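Local coordinates for bifunctional endomannanase/endoglucanase (Caldanaerobius polysaccharolyticus, PDB 3W0K), which probably hydrolyses internal beta-linkages of mannans and beta-glucans as a bifunctional endomannanase and endoglucanase of glycoside hydrolase family 5, at residues Ala270-Trp273 against Phe274-Leu278; Val231-Lys234 against Asp235-Arg238; Val317-Glu320 against Leu321-Leu325. All blocks are in the same frame, centred on the assembly; numbering follows the deposited sequence.

Contact 1 of 3, residues Ala270-Trp273 against Phe274-Leu278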
ATOM      1  N   ALA A 270      17.596   8.289  -7.805  1.00 12.87           N
ATOM      2  CA  ALA A 270      16.661   7.487  -7.018  1.00 12.15           C
ATOM      3  C   ALA A 270      17.257   7.143  -5.658  1.00 12.16           C
ATOM      4  O   ALA A 270      16.598   7.298  -4.630  1.00 12.30           O
ATOM      5  CB  ALA A 270      16.294   6.217  -7.771  1.00 12.63           C
ATOM      6  N   ILE A 271      18.507   6.685  -5.657  1.00 11.49           N
ATOM      7  CA  ILE A 271      19.196   6.329  -4.421  1.00 11.30           C
ATOM      8  C   ILE A 271      19.302   7.530  -3.484  1.00 10.82           C
ATOM      9  O   ILE A 271      19.072   7.398  -2.289  1.00 11.48           O
ATOM     10  CB  ILE A 271      20.605   5.739  -4.707  1.00 11.50           C
ATOM     11  CG1 ILE A 271      20.472   4.324  -5.281  1.00 11.88           C
ATOM     12  CG2 ILE A 271      21.462   5.731  -3.440  1.00 13.06           C
ATOM     13  CD1 ILE A 271      19.953   3.293  -4.283  1.00 11.53           C
ATOM     14  N   ARG A 272      19.612   8.702  -4.038  1.00 11.39           N
ATOM     15  CA  ARG A 272      19.732   9.918  -3.234  1.00 11.29           C
ATOM     16  C   ARG A 272      18.407  10.230  -2.535  1.00 11.69           C
ATOM     17  O   ARG A 272      18.383  10.618  -1.366  1.00 11.73           O
ATOM     18  CB  ARG A 272      20.155  11.102  -4.113  1.00 11.17           C
ATOM     19  CG  ARG A 272      20.348  12.402  -3.349  1.00 13.33           C
ATOM     20  CD  ARG A 272      21.441  12.272  -2.304  1.00 14.43           C
ATOM     21  NE  ARG A 272      21.524  13.460  -1.458  1.00 15.22           N
ATOM     22  CZ  ARG A 272      20.791  13.662  -0.367  1.00 16.30           C
ATOM     23  NH1 ARG A 272      19.906  12.749   0.024  1.00 14.02           N
ATOM     24  NH2 ARG A 272      20.954  14.772   0.342  1.00 16.14           N
ATOM     25  N   TRP A 273      17.310  10.033  -3.260  1.00 11.75           N
ATOM     26  CA  TRP A 273      15.980  10.270  -2.720  1.00 11.69           C
ATOM     27  C   TRP A 273      15.650   9.204  -1.665  1.00 11.13           C
ATOM     28  O   TRP A 273      15.126   9.523  -0.597  1.00 10.52           O
ATOM     29  CB  TRP A 273      14.952  10.280  -3.855  1.00 11.76           C
ATOM     30  CG  TRP A 273      13.535  10.222  -3.390  1.00 11.01           C
ATOM     31  CD1 TRP A 273      12.763  11.261  -2.954  1.00 11.98           C
ATOM     32  CD2 TRP A 273      12.730   9.045  -3.273  1.00 11.15           C
ATOM     33  NE1 TRP A 273      11.526  10.799  -2.562  1.00 11.68           N
ATOM     34  CE2 TRP A 273      11.482   9.441  -2.747  1.00 11.85           C
ATOM     35  CE3 TRP A 273      12.949   7.690  -3.554  1.00 11.59           C
ATOM     36  CZ2 TRP A 273      10.452   8.528  -2.497  1.00 11.96           C
ATOM     37  CZ3 TRP A 273      11.928   6.784  -3.306  1.00 11.39           C
ATOM     38  CH2 TRP A 273      10.695   7.207  -2.782  1.00 11.05           C
ATOM     39  N   PHE A 274      15.990   7.947  -1.956  1.00 11.35           N
ATOM     40  CA  PHE A 274      15.751   6.853  -1.009  1.00 11.08           C
ATOM     41  C   PHE A 274      16.450   7.134   0.319  1.00 11.17           C
ATOM     42  O   PHE A 274      15.903   6.871   1.387  1.00 10.99           O
ATOM     43  CB  PHE A 274      16.272   5.524  -1.567  1.00 11.07           C
ATOM     44  CG  PHE A 274      15.247   4.730  -2.329  1.00 11.15           C
ATOM     45  CD1 PHE A 274      14.130   4.208  -1.684  1.00 11.00           C
ATOM     46  CD2 PHE A 274      15.427   4.462  -3.682  1.00 10.92           C
ATOM     47  CE1 PHE A 274      13.208   3.425  -2.379  1.00 10.74           C
ATOM     48  CE2 PHE A 274      14.509   3.680  -4.387  1.00 12.11           C
ATOM     49  CZ  PHE A 274      13.397   3.162  -3.732  1.00 11.07           C
ATOM     50  N   GLU A 275      17.669   7.661   0.249  1.00 12.46           N
ATOM     51  CA  GLU A 275      18.421   7.971   1.456  1.00 12.84           C
ATOM     52  C   GLU A 275      17.680   8.960   2.348  1.00 12.16           C
ATOM     53  O   GLU A 275      17.690   8.821   3.569  1.00 14.18           O
ATOM     54  CB  GLU A 275      19.815   8.484   1.098  1.00 13.93           C
ATOM     55  CG  GLU A 275      20.702   7.400   0.505  1.00 18.22           C
ATOM     56  CD  GLU A 275      22.008   7.925  -0.055  1.00 21.99           C
ATOM     57  OE1 GLU A 275      22.036   9.070  -0.555  1.00 25.33           O
ATOM     58  OE2 GLU A 275      23.007   7.179  -0.013  1.00 26.00           O
ATOM     59  N   ASP A 276      16.999   9.926   1.737  1.00 11.92           N
ATOM     60  CA  ASP A 276      16.234  10.909   2.495  1.00 12.63           C
ATOM     61  C   ASP A 276      14.970  10.330   3.128  1.00 13.11           C
ATOM     62  O   ASP A 276      14.762  10.476   4.333  1.00 13.72           O
ATOM     63  CB  ASP A 276      15.862  12.107   1.621  1.00 13.47           C
ATOM     64  CG  ASP A 276      16.966  13.143   1.537  1.00 15.63           C
ATOM     65  OD1 ASP A 276      18.003  12.989   2.217  1.00 15.85           O
ATOM     66  OD2 ASP A 276      16.781  14.126   0.796  1.00 15.71           O
ATOM     67  N   VAL A 277      14.126   9.677   2.329  1.00 12.87           N
ATOM     68  CA  VAL A 277      12.892   9.115   2.878  1.00 12.64           C
ATOM     69  C   VAL A 277      13.139   8.022   3.904  1.00 11.79           C
ATOM     70  O   VAL A 277      12.524   8.025   4.964  1.00 12.24           O
ATOM     71  CB  VAL A 277      11.900   8.611   1.789  1.00 14.00           C
ATOM     72  CG1 VAL A 277      11.422   9.776   0.937  1.00 15.31           C
ATOM     73  CG2 VAL A 277      12.528   7.529   0.929  1.00 13.52           C
ATOM     74  N   LEU A 278      14.078   7.122   3.620  1.00 11.57           N
ATOM     75  CA  LEU A 278      14.381   6.041   4.553  1.00 11.63           C
ATOM     76  C   LEU A 278      14.991   6.553   5.859  1.00 12.18           C
ATOM     77  O   LEU A 278      14.650   6.055   6.933  1.00 13.47           O
ATOM     78  CB  LEU A 278      15.276   4.988   3.893  1.00 11.51           C
ATOM     79  CG  LEU A 278      14.567   4.117   2.851  1.00 12.09           C
ATOM     80  CD1 LEU A 278      15.575   3.290   2.074  1.00 12.11           C
ATOM     81  CD2 LEU A 278      13.543   3.217   3.532  1.00 13.01           C
TER
HETATM   82  O   HOH W   1      19.662  15.166   2.909  1.00 15.57           O
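Trp-273 and Phe-274, adjacent on one helix, form an edge-to-face aromatic pair: the indole presents its CZ3 corner to the phenyl face, 3.7 Å from CE1 of Phe-274, with the ring planes at 59°. One face of the same indole carries Val-277 from the next turn. CG2 of Val-277 makes a CH-pi contact 4.1 Å from the centroid of the six-membered ring of Trp-273, while CG1 sits toward the rim, 3.6 Å from NE1. With CG of Trp-273 anti to the backbone N (chi1 168°), the indole extends outward, roughly perpendicular to the helix axis, so that Val-277 meets the face turned to the next turn and the CZ3 corner meets Phe-274. Farther round the helix, NH1 of Arg-272 forms a nearly straight salt bridge to OD1 of Asp-276, 2.9 Å away. The oxygen lies in the guanidinium plane, yet is met from above its own carboxylate plane, the two planes being 84° apart. A water bridges the pair, accepting from NH2 of Arg-272 and donating to OD1 of Asp-276. These residues lie on helix 267-284, which links barrel strands 254-259 and 287-290 in a beta-alpha-beta unit of the TIM barrel. Along its backbone, N of Phe-274 bonds to O of Ala-270 at 2.8 Å and N of Val-277 to O of Trp-273 at 3.1 Å. In the second shell, Gln-199 O accepts from NE1 of Trp-273, and Tyr-222 OH bonds OD2 of Asp-276, holding the carboxylate from its other oxygen; the Tyr-222 ring also meets Trp-273 edge-to-face.

Contact 2 of 3, residues Val231-Lys234 against Asp235-Arg238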
ATOM      1  N   VAL A 231      10.395  23.560  -4.159  1.00 24.41           N
ATOM      2  CA  VAL A 231      11.688  22.878  -4.125  1.00 23.09           C
ATOM      3  C   VAL A 231      11.614  21.671  -3.193  1.00 20.87           C
ATOM      4  O   VAL A 231      11.260  21.805  -2.020  1.00 22.35           O
ATOM      5  CB  VAL A 231      12.806  23.833  -3.642  1.00 22.94           C
ATOM      6  CG1 VAL A 231      14.137  23.100  -3.563  1.00 24.00           C
ATOM      7  CG2 VAL A 231      12.911  25.025  -4.577  1.00 23.77           C
ATOM      8  N   TRP A 232      11.943  20.494  -3.718  1.00 19.58           N
ATOM      9  CA  TRP A 232      11.903  19.270  -2.926  1.00 17.63           C
ATOM     10  C   TRP A 232      13.257  18.772  -2.434  1.00 16.80           C
ATOM     11  O   TRP A 232      14.178  18.542  -3.216  1.00 16.83           O
ATOM     12  CB  TRP A 232      11.187  18.151  -3.690  1.00 17.19           C
ATOM     13  CG  TRP A 232       9.699  18.317  -3.718  1.00 16.87           C
ATOM     14  CD1 TRP A 232       8.976  19.075  -4.591  1.00 18.11           C
ATOM     15  CD2 TRP A 232       8.753  17.723  -2.820  1.00 17.03           C
ATOM     16  NE1 TRP A 232       7.636  18.994  -4.293  1.00 18.12           N
ATOM     17  CE2 TRP A 232       7.470  18.172  -3.210  1.00 17.02           C
ATOM     18  CE3 TRP A 232       8.864  16.858  -1.722  1.00 17.55           C
ATOM     19  CZ2 TRP A 232       6.304  17.786  -2.538  1.00 16.16           C
ATOM     20  CZ3 TRP A 232       7.705  16.475  -1.054  1.00 16.07           C
ATOM     21  CH2 TRP A 232       6.441  16.940  -1.467  1.00 18.26           C
ATOM     22  N   ASN A 233      13.347  18.617  -1.120  1.00 16.29           N
ATOM     23  CA  ASN A 233      14.540  18.120  -0.440  1.00 16.76           C
ATOM     24  C   ASN A 233      14.078  17.473   0.862  1.00 17.02           C
ATOM     25  O   ASN A 233      12.872  17.338   1.089  1.00 14.67           O
ATOM     26  CB  ASN A 233      15.548  19.253  -0.180  1.00 17.16           C
ATOM     27  CG  ASN A 233      14.919  20.469   0.476  1.00 18.21           C
ATOM     28  OD1 ASN A 233      14.154  20.354   1.431  1.00 17.16           O
ATOM     29  ND2 ASN A 233      15.262  21.651  -0.027  1.00 20.19           N
ATOM     30  N   LYS A 234      15.012  17.082   1.725  1.00 15.17           N
ATOM     31  CA  LYS A 234      14.637  16.437   2.981  1.00 15.09           C
ATOM     32  C   LYS A 234      13.745  17.315   3.862  1.00 14.48           C
ATOM     33  O   LYS A 234      12.828  16.813   4.513  1.00 14.93           O
ATOM     34  CB  LYS A 234      15.875  15.978   3.753  1.00 14.28           C
ATOM     35  CG  LYS A 234      15.560  14.995   4.873  1.00 15.65           C
ATOM     36  CD  LYS A 234      16.826  14.451   5.508  1.00 15.06           C
ATOM     37  CE  LYS A 234      16.499  13.480   6.626  1.00 16.14           C
ATOM     38  NZ  LYS A 234      17.727  12.900   7.231  1.00 16.79           N
ATOM     39  N   ASP A 235      14.000  18.622   3.869  1.00 15.42           N
ATOM     40  CA  ASP A 235      13.195  19.550   4.662  1.00 16.20           C
ATOM     41  C   ASP A 235      11.759  19.589   4.145  1.00 15.76           C
ATOM     42  O   ASP A 235      10.813  19.683   4.930  1.00 16.50           O
ATOM     43  CB  ASP A 235      13.792  20.964   4.634  1.00 18.60           C
ATOM     44  CG  ASP A 235      15.012  21.108   5.532  1.00 22.47           C
ATOM     45  OD1 ASP A 235      15.211  20.268   6.434  1.00 23.84           O
ATOM     46  OD2 ASP A 235      15.768  22.087   5.347  1.00 24.48           O
ATOM     47  N   THR A 236      11.609  19.520   2.824  1.00 15.64           N
ATOM     48  CA  THR A 236      10.290  19.534   2.195  1.00 15.13           C
ATOM     49  C   THR A 236       9.550  18.248   2.550  1.00 14.68           C
ATOM     50  O   THR A 236       8.335  18.258   2.757  1.00 13.94           O
ATOM     51  CB  THR A 236      10.395  19.655   0.665  1.00 15.67           C
ATOM     52  OG1 THR A 236      11.287  20.726   0.333  1.00 20.00           O
ATOM     53  CG2 THR A 236       9.031  19.958   0.062  1.00 15.54           C
ATOM     54  N   LEU A 237      10.287  17.141   2.623  1.00 14.70           N
ATOM     55  CA  LEU A 237       9.686  15.860   2.985  1.00 13.17           C
ATOM     56  C   LEU A 237       9.190  15.911   4.428  1.00 14.29           C
ATOM     57  O   LEU A 237       8.153  15.330   4.753  1.00 15.14           O
ATOM     58  CB  LEU A 237      10.683  14.715   2.791  1.00 13.06           C
ATOM     59  CG  LEU A 237      10.900  14.275   1.342  1.00 12.96           C
ATOM     60  CD1 LEU A 237      12.140  13.401   1.233  1.00 14.66           C
ATOM     61  CD2 LEU A 237       9.665  13.525   0.844  1.00 14.93           C
ATOM     62  N   ARG A 238       9.919  16.619   5.290  1.00 14.81           N
ATOM     63  CA  ARG A 238       9.510  16.757   6.685  1.00 15.16           C
ATOM     64  C   ARG A 238       8.202  17.544   6.747  1.00 15.40           C
ATOM     65  O   ARG A 238       7.314  17.223   7.535  1.00 15.17           O
ATOM     66  CB  ARG A 238      10.588  17.471   7.507  1.00 15.83           C
ATOM     67  CG  ARG A 238      11.855  16.659   7.723  1.00 15.69           C
ATOM     68  CD  ARG A 238      12.844  17.425   8.597  1.00 15.87           C
ATOM     69  NE  ARG A 238      14.075  16.677   8.833  1.00 15.15           N
ATOM     70  CZ  ARG A 238      14.229  15.752   9.775  1.00 14.80           C
ATOM     71  NH1 ARG A 238      13.227  15.441  10.586  1.00 16.76           N
ATOM     72  NH2 ARG A 238      15.395  15.137   9.913  1.00 16.53           N
TER
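OG1 of Thr-236 donates to the carbonyl O of Val-231 over 2.6 Å, lying in the carbonyl plane on a lone pair. The same hydroxyl oxygen takes a weak bond from N of Asn-233, 3.3 Å away, so two groups of the preceding chain hold it. In return, OD1 of Asn-233 accepts from N of Thr-236 at 3.0 Å. Asn-233 CG stands between its own N and carbonyl carbon (chi1 50°), which turns OD1 back over the first turn of the helix; ND2 of Asn-233 is hydrogen-bonded to OD1 of Asp-224. The methyl of Thr-236 goes to the indole of Trp-232: CG2 sits over one face, 3.7 Å from the centroid of the six-membered ring, in a CH-pi contact. CD2 of Leu-237 comes to the edge of that ring, 4.0 Å from CZ3 of Trp-232. On another side, NZ of Lys-234 and NH2 of Arg-238 lie 4.2 Å apart, like charges with separate partners: Ser-279 OG for the lysine and the Glu-283 carboxylate for the arginine. The reciprocal bonds of Asn-233, the N-cap, and Thr-236, one of them weak, make a capping box, here starting helix 234-249 directly after the hairpin strand 230-232.

Contact 3 of 3, residues Val317-Glu320 against Leu321-Leu325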
ATOM      1  N   VAL A 317      19.774  -8.899  -6.952  1.00 12.78           N
ATOM      2  CA  VAL A 317      19.340  -7.692  -6.260  1.00 13.01           C
ATOM      3  C   VAL A 317      20.224  -6.462  -6.351  1.00 13.01           C
ATOM      4  O   VAL A 317      21.423  -6.545  -6.630  1.00 13.57           O
ATOM      5  CB  VAL A 317      19.120  -7.981  -4.748  1.00 13.66           C
ATOM      6  CG1 VAL A 317      18.197  -9.178  -4.565  1.00 13.92           C
ATOM      7  CG2 VAL A 317      20.452  -8.222  -4.044  1.00 15.86           C
ATOM      8  N   ASP A 318      19.591  -5.311  -6.140  1.00 12.73           N
ATOM      9  CA  ASP A 318      20.280  -4.031  -6.092  1.00 12.43           C
ATOM     10  C   ASP A 318      20.728  -4.038  -4.627  1.00 13.38           C
ATOM     11  O   ASP A 318      19.944  -3.724  -3.729  1.00 12.33           O
ATOM     12  CB  ASP A 318      19.277  -2.898  -6.358  1.00 12.94           C
ATOM     13  CG  ASP A 318      19.880  -1.502  -6.190  1.00 13.17           C
ATOM     14  OD1 ASP A 318      20.901  -1.330  -5.488  1.00 12.55           O
ATOM     15  OD2 ASP A 318      19.298  -0.554  -6.752  1.00 13.21           O
ATOM     16  N   ARG A 319      21.972  -4.450  -4.389  1.00 13.30           N
ATOM     17  CA  ARG A 319      22.497  -4.542  -3.029  1.00 14.35           C
ATOM     18  C   ARG A 319      22.499  -3.224  -2.264  1.00 13.21           C
ATOM     19  O   ARG A 319      22.246  -3.207  -1.058  1.00 14.69           O
ATOM     20  CB  ARG A 319      23.903  -5.156  -3.029  1.00 16.34           C
ATOM     21  CG  ARG A 319      24.398  -5.558  -1.643  1.00 20.46           C
ATOM     22  CD  ARG A 319      23.469  -6.586  -1.005  1.00 23.34           C
ATOM     23  NE  ARG A 319      23.844  -6.905   0.371  1.00 26.98           N
ATOM     24  CZ  ARG A 319      24.543  -7.978   0.730  1.00 27.99           C
ATOM     25  NH1 ARG A 319      24.951  -8.846  -0.185  1.00 28.29           N
ATOM     26  NH2 ARG A 319      24.828  -8.186   2.009  1.00 29.71           N
ATOM     27  N   GLU A 320      22.786  -2.126  -2.957  1.00 13.29           N
ATOM     28  CA  GLU A 320      22.805  -0.819  -2.312  1.00 13.36           C
ATOM     29  C   GLU A 320      21.427  -0.478  -1.749  1.00 13.19           C
ATOM     30  O   GLU A 320      21.308  -0.035  -0.604  1.00 13.07           O
ATOM     31  CB  GLU A 320      23.261   0.265  -3.293  1.00 15.18           C
ATOM     32  CG  GLU A 320      23.357   1.648  -2.667  1.00 17.23           C
ATOM     33  CD  GLU A 320      23.876   2.709  -3.624  1.00 18.24           C
ATOM     34  OE1 GLU A 320      23.650   2.594  -4.851  1.00 19.70           O
ATOM     35  OE2 GLU A 320      24.503   3.673  -3.139  1.00 20.48           O
ATOM     36  N   LEU A 321      20.388  -0.706  -2.550  1.00 13.24           N
ATOM     37  CA  LEU A 321      19.023  -0.431  -2.116  1.00 12.36           C
ATOM     38  C   LEU A 321      18.607  -1.382  -0.992  1.00 12.12           C
ATOM     39  O   LEU A 321      18.015  -0.952   0.002  1.00 10.94           O
ATOM     40  CB  LEU A 321      18.052  -0.528  -3.294  1.00 12.87           C
ATOM     41  CG  LEU A 321      16.582  -0.205  -3.000  1.00 12.56           C
ATOM     42  CD1 LEU A 321      16.451   1.131  -2.271  1.00 12.08           C
ATOM     43  CD2 LEU A 321      15.800  -0.195  -4.301  1.00 14.09           C
ATOM     44  N   LEU A 322      18.914  -2.667  -1.149  1.00 12.26           N
ATOM     45  CA  LEU A 322      18.585  -3.649  -0.119  1.00 12.62           C
ATOM     46  C   LEU A 322      19.233  -3.238   1.205  1.00 12.84           C
ATOM     47  O   LEU A 322      18.589  -3.271   2.254  1.00 12.98           O
ATOM     48  CB  LEU A 322      19.061  -5.048  -0.528  1.00 12.55           C
ATOM     49  CG  LEU A 322      18.914  -6.147   0.533  1.00 13.14           C
ATOM     50  CD1 LEU A 322      17.456  -6.327   0.932  1.00 14.00           C
ATOM     51  CD2 LEU A 322      19.487  -7.449   0.004  1.00 13.15           C
ATOM     52  N   ASP A 323      20.496  -2.816   1.146  1.00 14.68           N
ATOM     53  CA  ASP A 323      21.209  -2.388   2.346  1.00 14.51           C
ATOM     54  C   ASP A 323      20.533  -1.188   2.998  1.00 13.76           C
ATOM     55  O   ASP A 323      20.445  -1.114   4.224  1.00 14.99           O
ATOM     56  CB  ASP A 323      22.678  -2.079   2.032  1.00 16.09           C
ATOM     57  CG  ASP A 323      23.515  -3.338   1.829  1.00 19.00           C
ATOM     58  OD1 ASP A 323      23.012  -4.460   2.061  1.00 19.36           O
ATOM     59  OD2 ASP A 323      24.690  -3.201   1.435  1.00 21.78           O
ATOM     60  N   LEU A 324      20.044  -0.259   2.179  1.00 12.30           N
ATOM     61  CA  LEU A 324      19.346   0.918   2.693  1.00 12.14           C
ATOM     62  C   LEU A 324      18.049   0.506   3.386  1.00 12.45           C
ATOM     63  O   LEU A 324      17.692   1.053   4.426  1.00 12.80           O
ATOM     64  CB  LEU A 324      19.039   1.901   1.564  1.00 13.45           C
ATOM     65  CG  LEU A 324      20.205   2.755   1.071  1.00 13.93           C
ATOM     66  CD1 LEU A 324      19.770   3.578  -0.129  1.00 15.56           C
ATOM     67  CD2 LEU A 324      20.689   3.654   2.202  1.00 16.14           C
ATOM     68  N   LEU A 325      17.352  -0.470   2.809  1.00 12.04           N
ATOM     69  CA  LEU A 325      16.102  -0.952   3.389  1.00 12.28           C
ATOM     70  C   LEU A 325      16.347  -1.603   4.749  1.00 13.16           C
ATOM     71  O   LEU A 325      15.563  -1.433   5.679  1.00 12.18           O
ATOM     72  CB  LEU A 325      15.421  -1.950   2.450  1.00 12.02           C
ATOM     73  CG  LEU A 325      14.909  -1.383   1.123  1.00 10.56           C
ATOM     74  CD1 LEU A 325      14.383  -2.515   0.255  1.00 14.46           C
ATOM     75  CD2 LEU A 325      13.814  -0.353   1.369  1.00 12.36           C
TER
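Arg-319 reaches along its helix to Asp-323, one turn on. From CB the chain leaves with CG anti to the backbone N and then bends at chi2 (59°), which carries the outer atoms alongside the next turn. CG comes within 3.9 Å of OD2 of Asp-323. CD meets two neighbours, lying 3.8 Å from OD1 of Asp-323 and 4.2 Å from CD2 of Leu-322. NE makes the salt bridge, donating to OD1 of Asp-323 at 3.1 Å on the syn side, 29° out of the carboxylate plane. OD1 nevertheless stays close to the guanidinium plane, the flat groups standing 79° apart. At the tip, the guanidinium has a cation-pi contact with Tyr-312, and NH1 a long, weak ion pair with Glu-310. Just before, Asp-318 is the N-cap: its OD1 accepts from N of Leu-321 at 3.0 Å, approached from above the carboxylate plane. Asp-318 O takes the N-H of Leu-322, also at 3.0 Å, so side chain and backbone of one residue together satisfy two amides of the first turn. Leu-322 CD2 also packs 4.2 Å from CG2 of Val-317. Helix 319-327 follows hairpin strand 315-317 with one residue between them, with Val-317 and Leu-322 against Phe-30 of helix 25-33 and Tyr-312 of strand 310-312, and Leu-321 and Leu-324 against helix 267-284.

From the N terminus, contact 2 comes first, where hairpin strand 230-232 turns into helix 234-249; contact 1 follows within helix 267-284, and contact 3 starts helix 319-327 beyond the last barrel strand. Each is local and closes no long loop; they run in series, neither nesting nor crossing. In space contact 1 touches both others, its centre about 11 Å from the centre of each. Val-277 and Asp-276 meet Leu-237 of contact 2, while Phe-274 meets Leu-321 and Leu-278 meets Leu-324 of contact 3. Contacts 2 and 3 do not touch, their nearest atoms being about 11 Å apart. Helix 267-284 therefore ties its two neighbours together on the barrel's outer layer.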